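Octenoyl-CoA reductase/carboxylase (Streptomyces sp., PDB 4A0S) reduces and carboxylates 2-octenoyl-CoA with the help of NADPH, and so probably supplies an extender unit for polyketide biosynthesis. Local coordinates at residues 24-29 / 52-57; 306-311 / 325-330; 321-326 / 355-360. All coordinates share one frame; numbering follows the deposited sequence.

Contact 1. Residues 24-29 / 52-57; sequences TYLALH and LGEVPM
Y25 carries CG between its backbone N and carbonyl carbon (chi1 64°), which swings its phenol ring over the neighbouring strand, where V55 CG2 lies 3.6 Å from Y25 CZ. H29 uses the same torsion (chi1 65°) and lays one face of its imidazole against V55 CG1. A beta-branched residue suits this place, since each methyl makes a CH-pi contact with a different ring. The setting is an antiparallel, strongly twisted pairing of strand 24-31 with the strand 54-56, part of a small antiparallel sheet that also takes in strands 51-52 and 110-112; Y110 of the latter packs on V55 and H29. Y25 and V55 form a hydrogen-bonded pair, with Y25 N to V55 O at 2.9 Å and V55 N to Y25 O at 2.8 Å. A27, small enough to sit beside V55, pairs in the same way with G53. A27 O is gripped twice: H29 ND1 donates from 2.9 Å in the plane of its ring, and G53 N comes from the opposite face of the carbonyl. The H29 ND1 bond limits rotation of the imidazole. M57 SD sits obliquely to the Y25 ring, a Met-aromatic contact, while M57 CE lies 3.6 Å from Y25 CD1. On the other face of the sheet lie L26, L52 and E54; the leucines meet through L26 CD1 and L52 CG, 3.7 Å apart. E54 folds its carboxylate back to T24, and there T24 OG1 donates to the anti lone pair of E54 OE1 across 2.6 Å.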
loop_
_atom_site.group_PDB
_atom_site.type_symbol
_atom_site.label_atom_id
_atom_site.label_comp_id
_atom_site.label_asym_id
_atom_site.label_seq_id
_atom_site.Cartn_x
_atom_site.Cartn_y
_atom_site.Cartn_z
ATOM N N THR A 24 39.458 14.967 24.172
ATOM C CA THR A 24 38.781 13.822 24.768
ATOM C C THR A 24 37.448 14.273 25.317
ATOM O O THR A 24 37.191 15.463 25.472
ATOM C CB THR A 24 39.592 13.185 25.933
ATOM O OG1 THR A 24 39.583 14.064 27.057
ATOM C CG2 THR A 24 41.043 12.894 25.527
ATOM N N TYR A 25 36.587 13.317 25.614
ATOM C CA TYR A 25 35.364 13.658 26.292
ATOM C C TYR A 25 34.923 12.537 27.189
ATOM O O TYR A 25 35.322 11.390 26.995
ATOM C CB TYR A 25 34.271 14.054 25.298
ATOM C CG TYR A 25 33.830 12.963 24.370
ATOM C CD1 TYR A 25 34.467 12.782 23.158
ATOM C CD2 TYR A 25 32.762 12.126 24.696
ATOM C CE1 TYR A 25 34.074 11.809 22.283
ATOM C CE2 TYR A 25 32.353 11.120 23.816
ATOM C CZ TYR A 25 33.020 10.972 22.616
ATOM O OH TYR A 25 32.654 10.005 21.717
ATOM N N LEU A 26 34.100 12.888 28.170
ATOM C CA LEU A 26 33.525 11.921 29.108
ATOM C C LEU A 26 32.458 11.080 28.409
ATOM O O LEU A 26 31.556 11.601 27.741
ATOM C CB LEU A 26 32.932 12.650 30.315
ATOM C CG LEU A 26 32.416 11.829 31.501
ATOM C CD1 LEU A 26 33.544 11.000 32.084
ATOM C CD2 LEU A 26 31.832 12.750 32.560
ATOM N N ALA A 27 32.567 9.773 28.553
ATOM C CA ALA A 27 31.632 8.884 27.876
ATOM C C ALA A 27 31.338 7.649 28.690
ATOM O O ALA A 27 32.240 7.061 29.289
ATOM C CB ALA A 27 32.186 8.477 26.523
ATOM N N LEU A 28 30.066 7.261 28.683
ATOM C CA LEU A 28 29.657 5.957 29.134
ATOM C C LEU A 28 30.049 5.026 28.017
ATOM O O LEU A 28 29.611 5.203 26.881
ATOM C CB LEU A 28 28.147 5.896 29.354
ATOM C CG LEU A 28 27.673 4.632 30.074
ATOM C CD1 LEU A 28 28.086 4.638 31.567
ATOM C CD2 LEU A 28 26.179 4.485 29.902
ATOM N N HIS A 29 30.896 4.050 28.328
ATOM C CA HIS A 29 31.372 3.159 27.286
ATOM C C HIS A 29 31.663 1.776 27.792
ATOM O O HIS A 29 31.715 1.522 29.006
ATOM C CB HIS A 29 32.628 3.733 26.631
ATOM C CG HIS A 29 33.795 3.829 27.558
ATOM N ND1 HIS A 29 33.937 4.858 28.465
ATOM C CD2 HIS A 29 34.873 3.024 27.721
ATOM C CE1 HIS A 29 35.055 4.680 29.149
ATOM N NE2 HIS A 29 35.644 3.578 28.714
ATOM N N LEU A 52 32.814 4.790 32.867
ATOM C CA LEU A 52 32.676 6.206 32.604
ATOM C C LEU A 52 34.042 6.838 32.698
ATOM O O LEU A 52 34.672 6.822 33.755
ATOM C CB LEU A 52 31.708 6.872 33.576
ATOM C CG LEU A 52 31.340 8.316 33.241
ATOM C CD1 LEU A 52 30.517 8.389 31.960
ATOM C CD2 LEU A 52 30.547 8.900 34.416
ATOM N N GLY A 53 34.494 7.386 31.574
ATOM C CA GLY A 53 35.795 8.031 31.520
ATOM C C GLY A 53 35.999 8.702 30.181
ATOM O O GLY A 53 35.151 8.588 29.259
ATOM N N GLU A 54 37.124 9.408 30.089
ATOM C CA GLU A 54 37.500 10.128 28.893
ATOM C C GLU A 54 37.802 9.170 27.755
ATOM O O GLU A 54 38.480 8.161 27.926
ATOM C CB GLU A 54 38.713 11.027 29.155
ATOM C CG GLU A 54 38.490 12.149 30.181
ATOM C CD GLU A 54 37.439 13.161 29.747
ATOM O OE1 GLU A 54 37.616 13.792 28.685
ATOM O OE2 GLU A 54 36.432 13.334 30.473
ATOM N N VAL A 55 37.280 9.491 26.583
ATOM C CA VAL A 55 37.594 8.742 25.393
ATOM C C VAL A 55 38.063 9.748 24.349
ATOM O O VAL A 55 37.690 10.920 24.412
ATOM C CB VAL A 55 36.373 7.930 24.854
ATOM C CG1 VAL A 55 35.935 6.860 25.844
ATOM C CG2 VAL A 55 35.230 8.858 24.525
ATOM N N PRO A 56 38.881 9.304 23.388
ATOM C CA PRO A 56 39.364 10.233 22.373
ATOM C C PRO A 56 38.220 10.816 21.565
ATOM O O PRO A 56 37.315 10.086 21.161
ATOM C CB PRO A 56 40.225 9.344 21.480
ATOM C CG PRO A 56 40.721 8.277 22.419
ATOM C CD PRO A 56 39.534 7.985 23.281
ATOM N N MET A 57 38.261 12.126 21.343
ATOM C CA MET A 57 37.370 12.772 20.386
ATOM C C MET A 57 37.734 12.319 18.966
ATOM O O MET A 57 38.862 12.555 18.537
ATOM C CB MET A 57 37.531 14.283 20.473
ATOM C CG MET A 57 36.707 15.053 19.472
ATOM S SD MET A 57 34.931 14.837 19.748
ATOM C CE MET A 57 34.667 15.828 21.207
HETATM O O HOH W 1 35.161 8.989 21.333
#

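Contact 2. Residues 306-311 / 325-330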
loop_
_atom_site.group_PDB
_atom_site.type_symbol
_atom_site.label_atom_id
_atom_site.label_comp_id
_atom_site.label_asym_id
_atom_site.label_seq_id
_atom_site.Cartn_x
_atom_site.Cartn_y
_atom_site.Cartn_z
ATOM N N GLU A 306 -11.073 -8.373 18.773
ATOM C CA GLU A 306 -9.683 -8.796 18.745
ATOM C C GLU A 306 -8.792 -7.651 18.296
ATOM O O GLU A 306 -9.210 -6.790 17.524
ATOM C CB GLU A 306 -9.491 -9.975 17.806
ATOM C CG GLU A 306 -10.135 -11.255 18.296
ATOM C CD GLU A 306 -10.294 -12.264 17.165
ATOM O OE1 GLU A 306 -10.921 -11.924 16.126
ATOM O OE2 GLU A 306 -9.778 -13.384 17.305
ATOM N N PRO A 307 -7.552 -7.626 18.790
ATOM C CA PRO A 307 -6.717 -6.526 18.354
ATOM C C PRO A 307 -6.470 -6.561 16.849
ATOM O O PRO A 307 -6.375 -7.625 16.260
ATOM C CB PRO A 307 -5.417 -6.748 19.125
ATOM C CG PRO A 307 -5.421 -8.156 19.507
ATOM C CD PRO A 307 -6.863 -8.493 19.754
ATOM N N ASP A 308 -6.396 -5.385 16.254
ATOM C CA ASP A 308 -6.117 -5.225 14.841
ATOM C C ASP A 308 -4.622 -5.281 14.648
ATOM O O ASP A 308 -4.128 -5.792 13.648
ATOM C CB ASP A 308 -6.659 -3.874 14.405
ATOM C CG ASP A 308 -8.165 -3.832 14.495
ATOM O OD1 ASP A 308 -8.789 -4.619 13.761
ATOM O OD2 ASP A 308 -8.716 -3.079 15.331
ATOM N N ILE A 309 -3.909 -4.733 15.625
ATOM C CA ILE A 309 -2.455 -4.718 15.597
ATOM C C ILE A 309 -1.988 -5.162 16.962
ATOM O O ILE A 309 -2.497 -4.689 17.980
ATOM C CB ILE A 309 -1.891 -3.314 15.305
ATOM C CG1 ILE A 309 -2.334 -2.808 13.929
ATOM C CG2 ILE A 309 -0.346 -3.298 15.385
ATOM C CD1 ILE A 309 -2.226 -1.296 13.818
ATOM N N VAL A 310 -1.025 -6.072 16.971
ATOM C CA VAL A 310 -0.368 -6.447 18.191
ATOM C C VAL A 310 1.024 -5.871 18.104
ATOM O O VAL A 310 1.769 -6.124 17.158
ATOM C CB VAL A 310 -0.291 -7.960 18.368
ATOM C CG1 VAL A 310 0.391 -8.291 19.669
ATOM C CG2 VAL A 310 -1.687 -8.556 18.294
ATOM N N PHE A 311 1.358 -5.105 19.123
ATOM C CA PHE A 311 2.616 -4.400 19.205
ATOM C C PHE A 311 3.547 -5.283 20.017
ATOM O O PHE A 311 3.418 -5.405 21.237
ATOM C CB PHE A 311 2.371 -3.054 19.877
ATOM C CG PHE A 311 3.570 -2.157 19.919
ATOM C CD1 PHE A 311 4.447 -2.201 20.993
ATOM C CD2 PHE A 311 3.799 -1.246 18.901
ATOM C CE1 PHE A 311 5.563 -1.359 21.040
ATOM C CE2 PHE A 311 4.891 -0.389 18.943
ATOM C CZ PHE A 311 5.785 -0.458 20.016
ATOM N N VAL A 325 -3.831 -13.945 18.978
ATOM C CA VAL A 325 -4.761 -12.914 19.426
ATOM C C VAL A 325 -5.166 -11.919 18.339
ATOM O O VAL A 325 -6.276 -11.417 18.350
ATOM C CB VAL A 325 -4.204 -12.192 20.660
ATOM C CG1 VAL A 325 -3.147 -11.157 20.269
ATOM C CG2 VAL A 325 -5.300 -11.585 21.455
ATOM N N ALA A 326 -4.273 -11.650 17.397
ATOM C CA ALA A 326 -4.572 -10.681 16.358
ATOM C C ALA A 326 -5.804 -11.110 15.570
ATOM O O ALA A 326 -5.975 -12.282 15.289
ATOM C CB ALA A 326 -3.375 -10.493 15.456
ATOM N N ARG A 327 -6.684 -10.161 15.255
ATOM C CA ARG A 327 -7.832 -10.447 14.394
ATOM C C ARG A 327 -7.407 -11.096 13.087
ATOM O O ARG A 327 -6.240 -11.036 12.703
ATOM C CB ARG A 327 -8.598 -9.168 14.066
ATOM C CG ARG A 327 -7.878 -8.239 13.078
ATOM C CD ARG A 327 -8.899 -7.321 12.463
ATOM N NE ARG A 327 -8.309 -6.182 11.774
ATOM C CZ ARG A 327 -7.939 -6.163 10.496
ATOM N NH1 ARG A 327 -8.038 -7.241 9.722
ATOM N NH2 ARG A 327 -7.452 -5.044 9.990
ATOM N N ARG A 328 -8.373 -11.723 12.412
ATOM C CA ARG A 328 -8.217 -12.127 11.031
ATOM C C ARG A 328 -7.732 -10.930 10.269
ATOM O O ARG A 328 -8.330 -9.850 10.360
ATOM C CB ARG A 328 -9.565 -12.481 10.430
ATOM C CG ARG A 328 -9.910 -13.906 10.437
ATOM C CD ARG A 328 -11.230 -14.108 9.695
ATOM N NE ARG A 328 -11.075 -14.368 8.260
ATOM C CZ ARG A 328 -10.731 -15.545 7.736
ATOM N NH1 ARG A 328 -10.454 -16.576 8.537
ATOM N NH2 ARG A 328 -10.652 -15.690 6.420
ATOM N N GLY A 329 -6.660 -11.114 9.514
ATOM C CA GLY A 329 -6.116 -10.027 8.726
ATOM C C GLY A 329 -5.319 -9.049 9.541
ATOM O O GLY A 329 -4.883 -8.046 9.015
ATOM N N GLY A 330 -5.141 -9.347 10.828
ATOM C CA GLY A 330 -4.402 -8.486 11.738
ATOM C C GLY A 330 -2.903 -8.529 11.508
ATOM O O GLY A 330 -2.397 -9.338 10.742
HETATM O O HOH W 2 -8.593 -14.422 14.515
#
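R327 and P307 meet in the tightly packed part of this contact: R327 N donates to P307 O over 2.7 Å, almost perfectly straight (179°) and nearly along the C=O axis. Beside this bond the side chains pack closely. V310 CG2 rests 3.6 Å from V325 CG1 and also touches A326 CB, while the ring of P307 crosses V325 at about a right angle, CG to CG1 3.8 Å. The small A326 leaves room for V310 CG2, and the branched V325 suits its place because its CG1 meets both V310 CG2 and P307 CG. An ionic pair joins this buried part. With CG between its backbone N and carbonyl carbon (chi1 73°), R327 sends an extended chain past D308, and R327 NE lies 2.6 Å from D308 OD1, a bent salt bridge at the edge of the guanidinium, which uses the anti lone pair of D308 OD1. The carboxylate is turned 65° from the guanidinium plane. R327 NH1 also donates to R328 O, which fixes the rotation of the group, and D308 OD2 has a second salt bridge to R305, so D308 probably stays ionised. The chain passes through a type II turn from R327 to G330; G329 suits its positive phi, and a CB on G330 would strike R327 O. The outer, partly exposed side is looser: E306 crosses R327 obliquely with CB 3.9 Å from R327 CB, and a water donates to E306 OE2 from 3.2 Å. The whole forms one corner of a beta-alpha-beta crossover of the Rossmann-type domain, in which strand 309-312 runs between strands 223-226 and 331-334, and helix 285-303 packs on P307 and V325.

Contact 3. Residues 321-326 / 355-360; sequences LSVIVA and KKIVGS
K355 meets V323 and A326 at the end of helix 316-325 by hydrogen bonds that carry most of this contact. Its CG lies beside the backbone N (chi1 -50°), and beyond it the chain is fully extended, which delivers NZ to carbonyls of the last helical turn and of A326 just beyond it. K355 NZ donates to V323 O at 2.5 Å and to A326 O at 2.6 Å, in the carbonyl plane of each and on a lone pair of A326 O; I324 O is also 2.7 Å from K355 NZ. A long, flexible cationic residue suits a task in which carbonyls facing one point must be met from a strand some distance away. Apolar contacts are fewer. The methylenes of K355 pass A326, with CD 4.0 Å from A326 CB, and V323 CG2 stands 4.3 Å from I357 CD1. L350 of helix 347-352 packs on K355 and I357, while strand 356-359 pairs antiparallel with a strand of the second subunit. A methionine in place of K355 would probably leave V323 O and A326 O without their shared donor in a buried setting. A positive charge at the carboxyl end of a helix is probably favoured by the helix dipole, and the carbonyls gathered round the amine probably keep it protonated.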
loop_
_atom_site.group_PDB
_atom_site.type_symbol
_atom_site.label_atom_id
_atom_site.label_comp_id
_atom_site.label_asym_id
_atom_site.label_seq_id
_atom_site.Cartn_x
_atom_site.Cartn_y
_atom_site.Cartn_z
ATOM N N LEU A 321 1.331 -15.979 21.402
ATOM C CA LEU A 321 0.074 -15.351 21.801
ATOM C C LEU A 321 -0.301 -14.251 20.811
ATOM O O LEU A 321 -1.436 -14.188 20.357
ATOM C CB LEU A 321 0.196 -14.774 23.209
ATOM C CG LEU A 321 0.622 -15.789 24.273
ATOM C CD1 LEU A 321 1.137 -15.076 25.523
ATOM C CD2 LEU A 321 -0.559 -16.658 24.589
ATOM N N SER A 322 0.677 -13.410 20.470
ATOM C CA SER A 322 0.471 -12.262 19.581
ATOM C C SER A 322 -0.113 -12.714 18.254
ATOM O O SER A 322 -1.055 -12.096 17.751
ATOM C CB SER A 322 1.777 -11.513 19.358
ATOM O OG SER A 322 2.186 -10.917 20.567
ATOM N N VAL A 323 0.422 -13.810 17.719
ATOM C CA VAL A 323 -0.093 -14.399 16.486
ATOM C C VAL A 323 -1.534 -14.880 16.650
ATOM O O VAL A 323 -2.371 -14.686 15.770
ATOM C CB VAL A 323 0.806 -15.558 15.976
ATOM C CG1 VAL A 323 0.147 -16.265 14.827
ATOM C CG2 VAL A 323 2.124 -15.010 15.512
ATOM N N ILE A 324 -1.831 -15.485 17.786
ATOM C CA ILE A 324 -3.167 -16.040 17.989
ATOM C C ILE A 324 -4.203 -14.941 18.181
ATOM O O ILE A 324 -5.290 -14.981 17.593
ATOM C CB ILE A 324 -3.188 -17.019 19.178
ATOM C CG1 ILE A 324 -2.375 -18.268 18.810
ATOM C CG2 ILE A 324 -4.643 -17.398 19.533
ATOM C CD1 ILE A 324 -1.965 -19.091 19.988
ATOM N N VAL A 325 -3.831 -13.945 18.978
ATOM C CA VAL A 325 -4.761 -12.914 19.426
ATOM C C VAL A 325 -5.166 -11.919 18.339
ATOM O O VAL A 325 -6.276 -11.417 18.350
ATOM C CB VAL A 325 -4.204 -12.192 20.660
ATOM C CG1 VAL A 325 -3.147 -11.157 20.269
ATOM C CG2 VAL A 325 -5.300 -11.585 21.455
ATOM N N ALA A 326 -4.273 -11.650 17.397
ATOM C CA ALA A 326 -4.572 -10.681 16.358
ATOM C C ALA A 326 -5.804 -11.110 15.570
ATOM O O ALA A 326 -5.975 -12.282 15.289
ATOM C CB ALA A 326 -3.375 -10.493 15.456
ATOM N N LYS A 355 -3.137 -13.339 8.677
ATOM C CA LYS A 355 -2.468 -12.351 9.513
ATOM C C LYS A 355 -1.073 -12.047 8.961
ATOM O O LYS A 355 -0.523 -12.815 8.176
ATOM C CB LYS A 355 -2.360 -12.861 10.945
ATOM C CG LYS A 355 -3.689 -13.364 11.493
ATOM C CD LYS A 355 -3.601 -13.621 12.979
ATOM C CE LYS A 355 -4.852 -14.339 13.485
ATOM N NZ LYS A 355 -4.754 -14.548 14.961
ATOM N N LYS A 356 -0.509 -10.932 9.399
ATOM C CA LYS A 356 0.822 -10.543 8.988
ATOM C C LYS A 356 1.677 -10.339 10.215
ATOM O O LYS A 356 1.204 -9.876 11.250
ATOM C CB LYS A 356 0.791 -9.221 8.230
ATOM C CG LYS A 356 -0.035 -9.209 6.980
ATOM C CD LYS A 356 0.261 -7.932 6.171
ATOM C CE LYS A 356 -0.598 -6.726 6.601
ATOM N NZ LYS A 356 0.088 -5.832 7.607
ATOM N N ILE A 357 2.951 -10.660 10.069
ATOM C CA ILE A 357 3.939 -10.288 11.044
ATOM C C ILE A 357 4.875 -9.333 10.351
ATOM O O ILE A 357 5.521 -9.688 9.365
ATOM C CB ILE A 357 4.761 -11.473 11.553
ATOM C CG1 ILE A 357 3.870 -12.561 12.135
ATOM C CG2 ILE A 357 5.761 -10.987 12.607
ATOM C CD1 ILE A 357 4.512 -13.946 12.088
ATOM N N VAL A 358 4.940 -8.121 10.870
ATOM C CA VAL A 358 5.785 -7.106 10.296
ATOM C C VAL A 358 6.965 -6.879 11.223
ATOM O O VAL A 358 6.797 -6.465 12.361
ATOM C CB VAL A 358 5.012 -5.806 10.034
ATOM C CG1 VAL A 358 5.949 -4.743 9.438
ATOM C CG2 VAL A 358 3.825 -6.094 9.098
ATOM N N GLY A 359 8.148 -7.209 10.723
ATOM C CA GLY A 359 9.381 -6.971 11.449
ATOM C C GLY A 359 9.659 -5.503 11.251
ATOM O O GLY A 359 9.562 -4.998 10.137
ATOM N N SER A 360 9.930 -4.798 12.335
ATOM C CA SER A 360 10.216 -3.389 12.247
ATOM C C SER A 360 11.435 -3.030 13.078
ATOM O O SER A 360 11.717 -3.669 14.075
ATOM C CB SER A 360 9.019 -2.576 12.703
ATOM O OG SER A 360 9.210 -1.223 12.349
#

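In the fold
Contact 1 comes first along the chain and stands apart: its centre is 45 Å from that of contact 2 and 41 Å from that of contact 3, on the opposite side of the chain's centre, in a small antiparallel sheet of its own. Contact 2 opens next, at 306-311; contact 3 opens on the helix leading into 325-330 and closes on strand 356-359. Their centres are 7 Å apart, and they share V325 and A326. Both reach the six-stranded parallel sheet of the Rossmann-type domain, and G330 O and K356 N, 2.8 Å apart, probably hydrogen-bond. At edge strand 356-359 the second subunit continues the sheet, and S360 belongs to the NADP pocket.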